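PDB 3MZO: Lin2634 protein from Listeria innocua, which probably acts as a metal-dependent phosphohydrolase of the HD-domain superfamily, related to the 5'-deoxynucleotidase YfbR, and binds calcium ions. Local coordinates for residues A47-A52 with M176-Y181; I133-D138 with Y171-M176; K25-S30 with I150-P155; K79-Y84 with E156-E161. All blocks are in the same frame, centred on the assembly; numbering follows the deposited sequence. Where two conformers were deposited one is given.

Contact 1 (A47-A52 with M176-Y181); sequences AVEEDA and MASVKY
Val48 and Glu49, near the end of helix 31-51, meet Ala177 and Ser178 in the first turn of helix 177-191; the axes of these short helical segments cross at 111° and approach to 9.0 Å. The polar centre is Glu49, whose OE2 accepts from both donors of Ser178. Ser178 OG lies 2.7 Å from Glu49 OE2, on the anti lone pair, while Ser178 N reaches the same Glu49 OE2 over 3.0 Å from above the carboxylate plane, 43° out of it. A bend at the second torsion of Glu49 (chi2 -61°) turns the carboxylate to this helix start. The other oxygen, Glu49 OE1, accepts a hydrogen bond from a water 2.7 Å away, which in turn accepts one from Ala177 N. Two backbone amides of the first turn are thus served, directly or through water, and the helix N-terminus probably stabilises the negative charge. Beside this polar patch, Val48 CG1 rests 4.1 Å from Tyr181 CB, and Ala52 CB meets Ala177 CB at 3.8 Å. Around the junction, Asn54 also binds Glu49 OE1, Phe113 of the second subunit packs on Val48, and helix 129-151 closes in through Ile136, which touches Ser178.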
loop_
_atom_site.group_PDB
_atom_site.type_symbol
_atom_site.label_atom_id
_atom_site.label_comp_id
_atom_site.label_asym_id
_atom_site.label_seq_id
_atom_site.Cartn_x
_atom_site.Cartn_y
_atom_site.Cartn_z
ATOM N N ALA B 47 4.764 22.790 -29.298
ATOM C CA ALA B 47 5.251 24.163 -29.206
ATOM C C ALA B 47 6.550 24.317 -29.958
ATOM O O ALA B 47 6.726 25.293 -30.698
ATOM C CB ALA B 47 5.410 24.588 -27.723
ATOM N N VAL B 48 7.444 23.341 -29.818
ATOM C CA VAL B 48 8.723 23.393 -30.493
ATOM C C VAL B 48 8.518 23.343 -32.002
ATOM O O VAL B 48 9.108 24.119 -32.737
ATOM C CB VAL B 48 9.683 22.259 -30.043
ATOM C CG1 VAL B 48 10.927 22.264 -30.908
ATOM C CG2 VAL B 48 10.043 22.435 -28.535
ATOM N N GLU B 49 7.652 22.450 -32.469
ATOM C CA GLU B 49 7.349 22.400 -33.906
ATOM C C GLU B 49 6.698 23.701 -34.438
ATOM O O GLU B 49 7.060 24.208 -35.516
ATOM C CB GLU B 49 6.471 21.189 -34.208
ATOM C CG GLU B 49 7.166 19.829 -33.922
ATOM C CD GLU B 49 8.417 19.570 -34.738
ATOM O OE1 GLU B 49 8.544 20.135 -35.859
ATOM O OE2 GLU B 49 9.273 18.794 -34.254
ATOM N N GLU B 50 5.749 24.238 -33.683
ATOM C CA GLU B 50 5.097 25.509 -34.011
ATOM C C GLU B 50 6.172 26.614 -34.113
ATOM O O GLU B 50 6.206 27.419 -35.074
ATOM C CB GLU B 50 4.023 25.838 -32.933
ATOM C CG GLU B 50 3.314 27.171 -33.112
ATOM C CD GLU B 50 2.314 27.489 -32.015
ATOM O OE1 GLU B 50 2.686 27.525 -30.812
ATOM O OE2 GLU B 50 1.142 27.740 -32.374
ATOM N N ASP B 51 7.049 26.657 -33.121
ATOM C CA ASP B 51 8.110 27.648 -33.112
ATOM C C ASP B 51 9.014 27.529 -34.356
ATOM O O ASP B 51 9.526 28.528 -34.867
ATOM C CB ASP B 51 8.923 27.513 -31.839
ATOM C CG ASP B 51 10.121 28.419 -31.833
ATOM O OD1 ASP B 51 9.986 29.616 -31.468
ATOM O OD2 ASP B 51 11.188 27.928 -32.248
ATOM N N ALA B 52 9.207 26.312 -34.841
ATOM C CA ALA B 52 10.035 26.078 -36.036
ATOM C C ALA B 52 9.275 26.373 -37.321
ATOM O O ALA B 52 9.826 26.275 -38.400
ATOM C CB ALA B 52 10.570 24.619 -36.050
HETATM N N MSE B 176 13.767 15.854 -36.677
HETATM C CA MSE B 176 12.712 16.702 -36.127
HETATM C C MSE B 176 13.264 17.830 -35.251
HETATM O O MSE B 176 14.166 17.625 -34.436
HETATM C CB MSE B 176 11.746 15.866 -35.276
HETATM C CG MSE B 176 10.902 14.818 -35.996
HETATM SE SE MSE B 176 9.901 13.795 -34.680
HETATM C CE MSE B 176 8.491 15.096 -34.278
ATOM N N ALA B 177 12.664 19.010 -35.382
ATOM C CA ALA B 177 12.994 20.143 -34.495
ATOM C C ALA B 177 12.841 19.753 -33.014
ATOM O O ALA B 177 13.690 20.090 -32.195
ATOM C CB ALA B 177 12.126 21.350 -34.831
ATOM N N SER B 178 11.773 19.028 -32.695
ATOM C CA SER B 178 11.548 18.466 -31.334
ATOM C C SER B 178 12.748 17.747 -30.730
ATOM O O SER B 178 13.167 18.048 -29.599
ATOM C CB SER B 178 10.385 17.461 -31.366
ATOM O OG SER B 178 9.174 18.112 -31.650
ATOM N N VAL B 179 13.280 16.781 -31.471
ATOM C CA VAL B 179 14.389 15.980 -30.998
ATOM C C VAL B 179 15.683 16.779 -31.052
ATOM O O VAL B 179 16.541 16.598 -30.185
ATOM C CB VAL B 179 14.505 14.637 -31.781
ATOM C CG1 VAL B 179 15.768 13.841 -31.350
ATOM C CG2 VAL B 179 13.239 13.822 -31.601
ATOM N N LYS B 180 15.836 17.672 -32.032
ATOM C CA LYS B 180 17.016 18.545 -32.038
ATOM C C LYS B 180 16.985 19.340 -30.743
ATOM O O LYS B 180 18.011 19.473 -30.062
ATOM C CB LYS B 180 17.029 19.518 -33.231
ATOM C CG LYS B 180 17.457 18.920 -34.581
ATOM C CD LYS B 180 17.444 20.030 -35.658
ATOM C CE LYS B 180 17.084 19.511 -37.033
ATOM N NZ LYS B 180 18.121 18.607 -37.556
ATOM N N TYR B 181 15.818 19.878 -30.397
ATOM C CA TYR B 181 15.711 20.614 -29.145
ATOM C C TYR B 181 16.030 19.734 -27.948
ATOM O O TYR B 181 16.806 20.125 -27.086
ATOM C CB TYR B 181 14.329 21.246 -28.948
ATOM C CG TYR B 181 14.349 22.133 -27.741
ATOM C CD1 TYR B 181 14.784 23.454 -27.844
ATOM C CD2 TYR B 181 14.021 21.641 -26.479
ATOM C CE1 TYR B 181 14.846 24.278 -26.734
ATOM C CE2 TYR B 181 14.073 22.464 -25.354
ATOM C CZ TYR B 181 14.486 23.786 -25.502
ATOM O OH TYR B 181 14.571 24.604 -24.418
HETATM O O HOH W 1 10.430 19.082 -37.410
#

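Contact 2 (I133-D138 with Y171-M176); sequences ILAISD and YEYREM. With CA (calcium ion), chain K.
Ile136 and Tyr173 bring their CA atoms to 7.6 Å where helix 129-151 passes the type I turn Tyr173-Met176, which joins helix 158-172 to helix 177-191. The setting is the all-helical HD-domain fold, and helix 129-151 carries its final metal-binding aspartate, Asp138. The contact itself is apolar. Ile136 CG2 stands over one face of the Tyr173 ring, 4.0 Å from its centroid and 29° off the normal, a CH-pi contact. With chi1 of Ile136 at 62°, CG1 sits between the backbone N and the carbonyl carbon and CG2 beside the N, so the two branches serve different partners. The CG1 branch ends in Ile136 CD1, which meets Met176 CE tip to tip at 4.1 Å; the same Met176 CE lies 3.8 Å from Ile133 CG1. Farther out along the tyrosine, Ala135 CB touches Tyr173 OH at 3.4 Å. Within the helix, Ser137 OG and Ser137 N bind Ile133 O from opposite faces of its plane. Asp138 stays clear of the turn: its OD2 is salt-bridged to Lys125, and its OD1 binds calcium at 2.6 Å, completing the protein ligand set with His34, His68 and Asp69.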
loop_
_atom_site.group_PDB
_atom_site.type_symbol
_atom_site.label_atom_id
_atom_site.label_comp_id
_atom_site.label_asym_id
_atom_site.label_seq_id
_atom_site.Cartn_x
_atom_site.Cartn_y
_atom_site.Cartn_z
ATOM N N ILE B 133 5.357 12.791 -32.972
ATOM C CA ILE B 133 5.416 13.455 -31.675
ATOM C C ILE B 133 5.001 12.473 -30.598
ATOM O O ILE B 133 5.589 12.465 -29.512
ATOM C CB ILE B 133 4.592 14.761 -31.628
ATOM C CG1 ILE B 133 5.322 15.867 -32.409
ATOM C CG2 ILE B 133 4.321 15.239 -30.189
ATOM C CD1 ILE B 133 4.478 17.079 -32.642
ATOM N N LEU B 134 3.998 11.647 -30.873
ATOM C CA LEU B 134 3.590 10.621 -29.893
ATOM C C LEU B 134 4.714 9.621 -29.678
ATOM O O LEU B 134 4.985 9.243 -28.538
ATOM C CB LEU B 134 2.329 9.874 -30.334
ATOM C CG LEU B 134 1.902 8.674 -29.454
ATOM C CD1 LEU B 134 1.736 8.998 -27.967
ATOM C CD2 LEU B 134 0.630 8.023 -30.021
ATOM N N ALA B 135 5.365 9.190 -30.770
ATOM C CA ALA B 135 6.453 8.220 -30.658
ATOM C C ALA B 135 7.561 8.747 -29.745
ATOM O O ALA B 135 8.001 8.029 -28.838
ATOM C CB ALA B 135 7.039 7.773 -32.079
ATOM N N ILE B 136 7.997 9.984 -29.947
ATOM C CA ILE B 136 9.125 10.470 -29.177
ATOM C C ILE B 136 8.705 10.769 -27.746
ATOM O O ILE B 136 9.510 10.587 -26.829
ATOM C CB ILE B 136 9.862 11.667 -29.807
ATOM C CG1 ILE B 136 8.957 12.895 -29.931
ATOM C CG2 ILE B 136 10.446 11.291 -31.204
ATOM C CD1 ILE B 136 9.678 14.143 -30.515
ATOM N N SER B 137 7.454 11.215 -27.556
ATOM C CA SER B 137 6.966 11.618 -26.229
ATOM C C SER B 137 6.842 10.454 -25.241
ATOM O O SER B 137 7.166 10.574 -24.055
ATOM C CB SER B 137 5.612 12.353 -26.382
ATOM O OG SER B 137 5.796 13.603 -27.048
ATOM N N ASP B 138 6.340 9.330 -25.755
ATOM C CA ASP B 138 6.273 8.066 -25.037
ATOM C C ASP B 138 7.694 7.600 -24.622
ATOM O O ASP B 138 7.928 7.221 -23.470
ATOM C CB ASP B 138 5.585 7.051 -25.958
ATOM C CG ASP B 138 5.176 5.775 -25.250
ATOM O OD1 ASP B 138 5.103 5.756 -24.004
ATOM O OD2 ASP B 138 4.905 4.779 -25.961
ATOM N N TYR B 171 16.903 9.080 -30.947
ATOM C CA TYR B 171 17.898 9.487 -31.958
ATOM C C TYR B 171 17.489 9.224 -33.376
ATOM O O TYR B 171 17.958 9.920 -34.261
ATOM C CB TYR B 171 19.235 8.792 -31.762
ATOM C CG TYR B 171 20.187 9.633 -31.013
ATOM C CD1 TYR B 171 20.818 10.719 -31.628
ATOM C CD2 TYR B 171 20.452 9.372 -29.674
ATOM C CE1 TYR B 171 21.701 11.521 -30.928
ATOM C CE2 TYR B 171 21.329 10.158 -28.958
ATOM C CZ TYR B 171 21.951 11.235 -29.584
ATOM O OH TYR B 171 22.831 11.995 -28.848
ATOM N N GLU B 172 16.654 8.213 -33.598
ATOM C CA GLU B 172 16.119 7.886 -34.931
ATOM C C GLU B 172 15.305 9.049 -35.480
ATOM O O GLU B 172 15.084 9.155 -36.682
ATOM C CB GLU B 172 15.184 6.662 -34.894
ATOM C CG GLU B 172 15.835 5.311 -34.592
ATOM C CD GLU B 172 14.828 4.164 -34.626
ATOM O OE1 GLU B 172 13.746 4.305 -35.243
ATOM O OE2 GLU B 172 15.109 3.121 -34.025
ATOM N N TYR B 173 14.818 9.908 -34.581
ATOM C CA TYR B 173 13.926 11.013 -34.983
ATOM C C TYR B 173 14.637 12.389 -34.951
ATOM O O TYR B 173 13.987 13.455 -34.899
ATOM C CB TYR B 173 12.690 11.017 -34.069
ATOM C CG TYR B 173 11.752 9.813 -34.199
ATOM C CD1 TYR B 173 11.966 8.637 -33.484
ATOM C CD2 TYR B 173 10.605 9.892 -34.977
ATOM C CE1 TYR B 173 11.076 7.554 -33.593
ATOM C CE2 TYR B 173 9.716 8.833 -35.068
ATOM C CZ TYR B 173 9.957 7.668 -34.377
ATOM O OH TYR B 173 9.048 6.636 -34.520
ATOM N N ARG B 174 15.963 12.380 -35.026
ATOM C CA ARG B 174 16.764 13.605 -34.881
ATOM C C ARG B 174 16.566 14.646 -35.988
ATOM O O ARG B 174 17.042 15.763 -35.851
ATOM C CB ARG B 174 18.260 13.268 -34.744
ATOM C CG ARG B 174 18.884 12.633 -35.984
ATOM C CD ARG B 174 20.395 12.407 -35.825
ATOM N NE ARG B 174 20.691 11.144 -35.162
ATOM C CZ ARG B 174 20.732 9.978 -35.794
ATOM N NH1 ARG B 174 20.521 9.927 -37.106
ATOM N NH2 ARG B 174 20.993 8.871 -35.111
ATOM N N GLU B 175 15.888 14.284 -37.089
ATOM C CA GLU B 175 15.610 15.269 -38.164
ATOM C C GLU B 175 14.549 16.260 -37.670
ATOM O O GLU B 175 14.462 17.382 -38.153
ATOM C CB GLU B 175 15.159 14.603 -39.474
HETATM N N MSE B 176 13.767 15.854 -36.677
HETATM C CA MSE B 176 12.712 16.702 -36.127
HETATM C C MSE B 176 13.264 17.830 -35.251
HETATM O O MSE B 176 14.166 17.625 -34.436
HETATM C CB MSE B 176 11.746 15.866 -35.276
HETATM C CG MSE B 176 10.902 14.818 -35.996
HETATM SE SE MSE B 176 9.901 13.795 -34.680
HETATM C CE MSE B 176 8.491 15.096 -34.278
HETATM CA CA CA K . 3.088 4.147 -23.705
HETATM O O HOH W 2 2.299 2.600 -25.687
#

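Contact 3 (K25-S30 with I150-P155); sequences KYQEHS and IQKGNP
Tyr26 and Lys152 form the close-packed part of this contact, their side chains sliding past each other in opposite directions. Lys152 CB lies 3.6 Å from Tyr26 CD2, and Lys152 CD comes equally near Tyr26 CB, so the aliphatic chain runs along the tyrosine. Asn154 CA adds a neighbour at the ring edge, 3.6 Å from Tyr26 CE2. The lysine then bends at its last torsion (chi4 71°) and gives Lys152 NZ to Gln27 OE1, a 2.9 Å bond in the carbonyl plane, on a lone pair, with a C=O...N angle of 140°. The other side is looser: Gly153 is exposed, and Pro155 CD stays 4.3 Å from Tyr26 OH. That hydroxyl bonds to Lys152 O of the fourth subunit, and the Tyr26 ring meets Tyr26 of that subunit edge-to-face, making this surface an assembly interface. Glu149, in the last turn of helix 129-151, links the two segments: it accepts from Tyr26 N, Gln27 N and Asn154 ND2. The helix ends at Gly153, whose phi of 73° accompanies two bonds back into the last turn, the Schellman motif that closes helix 129-151 of this HD-domain protein.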
loop_
_atom_site.group_PDB
_atom_site.type_symbol
_atom_site.label_atom_id
_atom_site.label_comp_id
_atom_site.label_asym_id
_atom_site.label_seq_id
_atom_site.Cartn_x
_atom_site.Cartn_y
_atom_site.Cartn_z
ATOM N N LYS B 25 10.674 -1.219 -8.263
ATOM C CA LYS B 25 10.897 0.165 -8.642
ATOM C C LYS B 25 10.751 1.014 -7.399
ATOM O O LYS B 25 9.843 0.775 -6.595
ATOM C CB LYS B 25 9.868 0.658 -9.674
ATOM C CG LYS B 25 9.828 -0.131 -10.963
ATOM C CD LYS B 25 8.670 0.343 -11.814
ATOM C CE LYS B 25 8.040 -0.768 -12.621
ATOM N NZ LYS B 25 8.421 -0.742 -14.090
ATOM N N TYR B 26 11.604 2.029 -7.248
ATOM C CA TYR B 26 11.440 2.932 -6.089
ATOM C C TYR B 26 10.141 3.718 -6.219
ATOM O O TYR B 26 9.497 3.981 -5.231
ATOM C CB TYR B 26 12.646 3.863 -5.909
ATOM C CG TYR B 26 13.952 3.176 -5.502
ATOM C CD1 TYR B 26 14.217 2.858 -4.173
ATOM C CD2 TYR B 26 14.948 2.910 -6.447
ATOM C CE1 TYR B 26 15.397 2.261 -3.813
ATOM C CE2 TYR B 26 16.133 2.322 -6.088
ATOM C CZ TYR B 26 16.362 2.016 -4.776
ATOM O OH TYR B 26 17.552 1.417 -4.446
ATOM N N GLN B 27 9.762 4.093 -7.445
ATOM C CA GLN B 27 8.507 4.798 -7.716
ATOM C C GLN B 27 7.710 4.098 -8.814
ATOM O O GLN B 27 8.242 3.864 -9.903
ATOM C CB GLN B 27 8.801 6.189 -8.223
ATOM C CG GLN B 27 9.555 7.054 -7.273
ATOM C CD GLN B 27 9.593 8.474 -7.746
ATOM O OE1 GLN B 27 10.657 9.076 -7.816
ATOM N NE2 GLN B 27 8.428 9.009 -8.117
ATOM N N GLU B 28 6.454 3.787 -8.534
ATOM C CA GLU B 28 5.520 3.200 -9.497
ATOM C C GLU B 28 4.751 4.349 -10.158
ATOM O O GLU B 28 4.620 5.419 -9.583
ATOM C CB GLU B 28 4.522 2.279 -8.804
ATOM C CG GLU B 28 5.147 0.969 -8.271
ATOM C CD GLU B 28 5.072 -0.210 -9.248
ATOM O OE1 GLU B 28 3.970 -0.815 -9.346
ATOM O OE2 GLU B 28 6.108 -0.557 -9.880
ATOM N N HIS B 29 4.258 4.101 -11.357
ATOM C CA HIS B 29 3.506 5.107 -12.138
ATOM C C HIS B 29 2.334 4.394 -12.748
ATOM O O HIS B 29 2.524 3.348 -13.354
ATOM C CB HIS B 29 4.389 5.681 -13.254
ATOM C CG HIS B 29 5.693 6.234 -12.762
ATOM N ND1 HIS B 29 5.789 7.446 -12.114
ATOM C CD2 HIS B 29 6.945 5.712 -12.778
ATOM C CE1 HIS B 29 7.055 7.663 -11.782
ATOM N NE2 HIS B 29 7.776 6.622 -12.168
ATOM N N SER B 30 1.116 4.911 -12.553
ATOM C CA SER B 30 -0.059 4.294 -13.175
ATOM C C SER B 30 -0.110 4.606 -14.659
ATOM O O SER B 30 0.552 5.527 -15.143
ATOM C CB SER B 30 -1.356 4.739 -12.516
ATOM O OG SER B 30 -1.641 6.110 -12.788
ATOM N N ILE B 150 17.672 4.652 -12.221
ATOM C CA ILE B 150 19.112 4.536 -12.309
ATOM C C ILE B 150 19.800 5.514 -11.377
ATOM O O ILE B 150 20.788 5.177 -10.720
ATOM C CB ILE B 150 19.593 4.776 -13.753
ATOM C CG1 ILE B 150 19.105 3.645 -14.656
ATOM C CG2 ILE B 150 21.119 4.880 -13.808
ATOM C CD1 ILE B 150 19.073 4.029 -16.129
ATOM N N GLN B 151 19.265 6.717 -11.327
ATOM C CA GLN B 151 19.708 7.769 -10.403
ATOM C C GLN B 151 19.670 7.281 -8.968
ATOM O O GLN B 151 20.578 7.571 -8.191
ATOM C CB GLN B 151 18.782 8.976 -10.493
ATOM C CG GLN B 151 19.480 10.262 -10.727
ATOM C CD GLN B 151 18.510 11.420 -10.866
ATOM O OE1 GLN B 151 17.366 11.259 -11.332
ATOM N NE2 GLN B 151 18.956 12.601 -10.444
ATOM N N LYS B 152 18.616 6.541 -8.629
ATOM C CA LYS B 152 18.430 6.023 -7.259
ATOM C C LYS B 152 19.211 4.752 -6.992
ATOM O O LYS B 152 19.164 4.197 -5.894
ATOM C CB LYS B 152 16.940 5.827 -6.971
ATOM C CG LYS B 152 16.120 7.090 -6.999
ATOM C CD LYS B 152 14.637 6.746 -6.719
ATOM C CE LYS B 152 13.720 7.921 -6.640
ATOM N NZ LYS B 152 13.503 8.550 -7.987
ATOM N N GLY B 153 19.967 4.302 -7.988
ATOM C CA GLY B 153 20.817 3.127 -7.858
ATOM C C GLY B 153 20.017 1.823 -7.826
ATOM O O GLY B 153 20.424 0.874 -7.194
ATOM N N ASN B 154 18.871 1.787 -8.495
ATOM C CA ASN B 154 18.108 0.579 -8.577
ATOM C C ASN B 154 19.022 -0.560 -9.047
ATOM O O ASN B 154 19.681 -0.447 -10.068
ATOM C CB ASN B 154 16.936 0.758 -9.541
ATOM C CG ASN B 154 15.972 -0.412 -9.507
ATOM O OD1 ASN B 154 16.405 -1.558 -9.576
ATOM N ND2 ASN B 154 14.661 -0.126 -9.415
ATOM N N PRO B 155 19.057 -1.661 -8.303
ATOM C CA PRO B 155 20.034 -2.648 -8.683
ATOM C C PRO B 155 19.752 -3.393 -9.993
ATOM O O PRO B 155 20.656 -4.032 -10.491
ATOM C CB PRO B 155 20.057 -3.619 -7.491
ATOM C CG PRO B 155 18.809 -3.328 -6.703
ATOM C CD PRO B 155 18.466 -1.909 -6.976
#

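Contact 4 (K79-Y84 with E156-E161); sequences KTPVKY and ENIFVE
Lys83 and Ile158, which touch across the contact, each also cover one face of a ring next to them in sequence: Lys83 CB lies 4.1 Å above the centre of the Tyr84 ring, and Ile158 CG2 lies 3.7 Å above that of Phe159. The flat carboxylate of Glu161 is held within its own segment, Asn157 ND2 meeting Glu161 OE2 at 2.8 Å on the anti side, 21° out of the carboxylate plane. Its other oxygen faces the loop, where Lys83 NZ lies 3.9 Å from Glu161 OE1, a long salt bridge. The extended lysine crosses Glu161 at about a right angle, and on its way it covers the isoleucine tip, with Lys83 NZ 3.4 Å from Ile158 CD1. On the loop side, Thr80 CG2 sits 4.0 Å from Ile158 CG1, and Pro81 CG touches Glu161 CB at 3.8 Å. Ile158 is thus wedged among Thr80, Pro81 and Lys83. The loop 79-84, between helices 58-67 and 87-108, lies against the start of helix 158-172: Thr80 and Pro81 continue onto Ile162, Thr80 O binds Arg90 of helix 87-108, and Phe159 packs on Glu149 and Ile150 of helix 129-151.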
loop_
_atom_site.group_PDB
_atom_site.type_symbol
_atom_site.label_atom_id
_atom_site.label_comp_id
_atom_site.label_asym_id
_atom_site.label_seq_id
_atom_site.Cartn_x
_atom_site.Cartn_y
_atom_site.Cartn_z
ATOM N N LYS B 79 6.834 -3.095 -22.018
ATOM C CA LYS B 79 7.577 -1.785 -22.019
ATOM C C LYS B 79 9.120 -1.921 -22.048
ATOM O O LYS B 79 9.849 -0.975 -22.395
ATOM C CB LYS B 79 7.214 -0.955 -20.762
ATOM C CG LYS B 79 5.993 -0.002 -20.865
ATOM C CD LYS B 79 4.887 -0.522 -21.760
ATOM C CE LYS B 79 3.536 0.089 -21.446
ATOM N NZ LYS B 79 2.855 0.592 -22.671
ATOM N N THR B 80 9.593 -3.100 -21.652
ATOM C CA THR B 80 11.012 -3.412 -21.536
ATOM C C THR B 80 11.540 -3.913 -22.901
ATOM O O THR B 80 10.745 -4.369 -23.727
ATOM C CB THR B 80 11.178 -4.477 -20.432
ATOM O OG1 THR B 80 10.386 -5.628 -20.762
ATOM C CG2 THR B 80 10.694 -3.913 -19.066
ATOM N N PRO B 81 12.869 -3.823 -23.148
ATOM C CA PRO B 81 13.380 -4.162 -24.488
ATOM C C PRO B 81 13.390 -5.674 -24.796
ATOM O O PRO B 81 13.229 -6.496 -23.879
ATOM C CB PRO B 81 14.804 -3.580 -24.485
ATOM C CG PRO B 81 15.223 -3.595 -23.060
ATOM C CD PRO B 81 13.962 -3.505 -22.210
ATOM N N VAL B 82 13.567 -6.004 -26.084
ATOM C CA VAL B 82 13.554 -7.393 -26.590
ATOM C C VAL B 82 14.435 -8.337 -25.738
ATOM O O VAL B 82 15.663 -8.377 -25.881
ATOM C CB VAL B 82 13.947 -7.455 -28.100
ATOM C CG1 VAL B 82 14.227 -8.898 -28.547
ATOM C CG2 VAL B 82 12.848 -6.810 -28.959
ATOM N N LYS B 83 13.772 -9.065 -24.834
ATOM C CA LYS B 83 14.417 -10.004 -23.909
ATOM C C LYS B 83 13.897 -11.428 -24.122
ATOM O O LYS B 83 14.674 -12.351 -24.395
ATOM C CB LYS B 83 14.162 -9.581 -22.452
ATOM C CG LYS B 83 15.342 -8.918 -21.784
ATOM C CD LYS B 83 15.162 -8.885 -20.286
ATOM C CE LYS B 83 16.494 -8.678 -19.606
ATOM N NZ LYS B 83 16.325 -8.424 -18.150
ATOM N N TYR B 84 12.586 -11.594 -23.948
ATOM C CA TYR B 84 11.891 -12.874 -24.180
ATOM C C TYR B 84 10.872 -12.773 -25.330
ATOM O O TYR B 84 10.526 -13.800 -25.942
ATOM C CB TYR B 84 11.200 -13.361 -22.897
ATOM C CG TYR B 84 12.047 -13.183 -21.660
ATOM C CD1 TYR B 84 13.322 -13.764 -21.569
ATOM C CD2 TYR B 84 11.590 -12.420 -20.587
ATOM C CE1 TYR B 84 14.116 -13.587 -20.435
ATOM C CE2 TYR B 84 12.374 -12.239 -19.448
ATOM C CZ TYR B 84 13.633 -12.837 -19.383
ATOM O OH TYR B 84 14.397 -12.660 -18.270
ATOM N N GLU B 156 18.547 -3.311 -10.546
ATOM C CA GLU B 156 18.210 -4.086 -11.735
ATOM C C GLU B 156 18.756 -3.495 -13.026
ATOM O O GLU B 156 18.428 -2.362 -13.379
ATOM C CB GLU B 156 16.683 -4.222 -11.869
ATOM C CG GLU B 156 16.028 -5.140 -10.829
ATOM C CD GLU B 156 16.435 -6.611 -10.963
ATOM O OE1 GLU B 156 17.077 -6.999 -11.964
ATOM O OE2 GLU B 156 16.110 -7.396 -10.053
ATOM N N ASN B 157 19.532 -4.283 -13.773
ATOM C CA ASN B 157 20.083 -3.789 -15.047
ATOM C C ASN B 157 19.009 -3.438 -16.084
ATOM O O ASN B 157 19.287 -2.684 -17.022
ATOM C CB ASN B 157 21.102 -4.771 -15.667
ATOM C CG ASN B 157 22.016 -4.082 -16.716
ATOM O OD1 ASN B 157 22.715 -3.104 -16.406
ATOM N ND2 ASN B 157 21.998 -4.590 -17.962
ATOM N N ILE B 158 17.798 -3.975 -15.928
ATOM C CA ILE B 158 16.733 -3.709 -16.874
ATOM C C ILE B 158 16.576 -2.193 -17.119
ATOM O O ILE B 158 16.353 -1.770 -18.235
ATOM C CB ILE B 158 15.373 -4.343 -16.433
ATOM C CG1 ILE B 158 14.414 -4.437 -17.613
ATOM C CG2 ILE B 158 14.677 -3.542 -15.339
ATOM C CD1 ILE B 158 14.889 -5.371 -18.700
ATOM N N PHE B 159 16.745 -1.373 -16.089
ATOM C CA PHE B 159 16.532 0.075 -16.245
ATOM C C PHE B 159 17.564 0.745 -17.164
ATOM O O PHE B 159 17.195 1.600 -17.982
ATOM C CB PHE B 159 16.421 0.727 -14.880
ATOM C CG PHE B 159 15.238 0.226 -14.118
ATOM C CD1 PHE B 159 13.947 0.560 -14.521
ATOM C CD2 PHE B 159 15.393 -0.644 -13.068
ATOM C CE1 PHE B 159 12.840 0.065 -13.847
ATOM C CE2 PHE B 159 14.280 -1.152 -12.396
ATOM C CZ PHE B 159 13.009 -0.783 -12.794
ATOM N N VAL B 160 18.824 0.313 -17.084
ATOM C CA VAL B 160 19.852 0.798 -18.008
ATOM C C VAL B 160 19.512 0.390 -19.432
ATOM O O VAL B 160 19.707 1.167 -20.391
ATOM C CB VAL B 160 21.242 0.230 -17.641
ATOM C CG1 VAL B 160 22.212 0.313 -18.852
ATOM C CG2 VAL B 160 21.793 0.970 -16.420
ATOM N N GLU B 161 18.980 -0.818 -19.579
ATOM C CA GLU B 161 18.586 -1.320 -20.891
ATOM C C GLU B 161 17.412 -0.547 -21.472
ATOM O O GLU B 161 17.386 -0.262 -22.676
ATOM C CB GLU B 161 18.242 -2.816 -20.827
ATOM C CG GLU B 161 19.444 -3.723 -20.532
ATOM C CD GLU B 161 19.024 -5.121 -20.020
ATOM O OE1 GLU B 161 17.861 -5.547 -20.257
ATOM O OE2 GLU B 161 19.863 -5.789 -19.363
#

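Contact 2 is the buried one, contact 1 is partly buried, and contacts 3 and 4 lie at the surface. Contacts 1 and 2 share Met176 and touch, with centres 10 Å apart; contacts 3 and 4 touch too, where Phe159 meets Lys25, Ile150 and Asn154. Helix 129-151 supplies contacts 2 and 3, and helix 158-172 contacts 2 and 4, so contact 2 shares an element with each surface site. Chemistry follows place: contact 2 is apolar on the helix bearing a calcium ligand, contact 1 centres on a carboxylate at a helix start, and contacts 3 and 4 each bring a lysine's aliphatic chain against a side chain (Tyr26, Ile158), its amine ending at an amide oxygen in one and in a long salt bridge in the other.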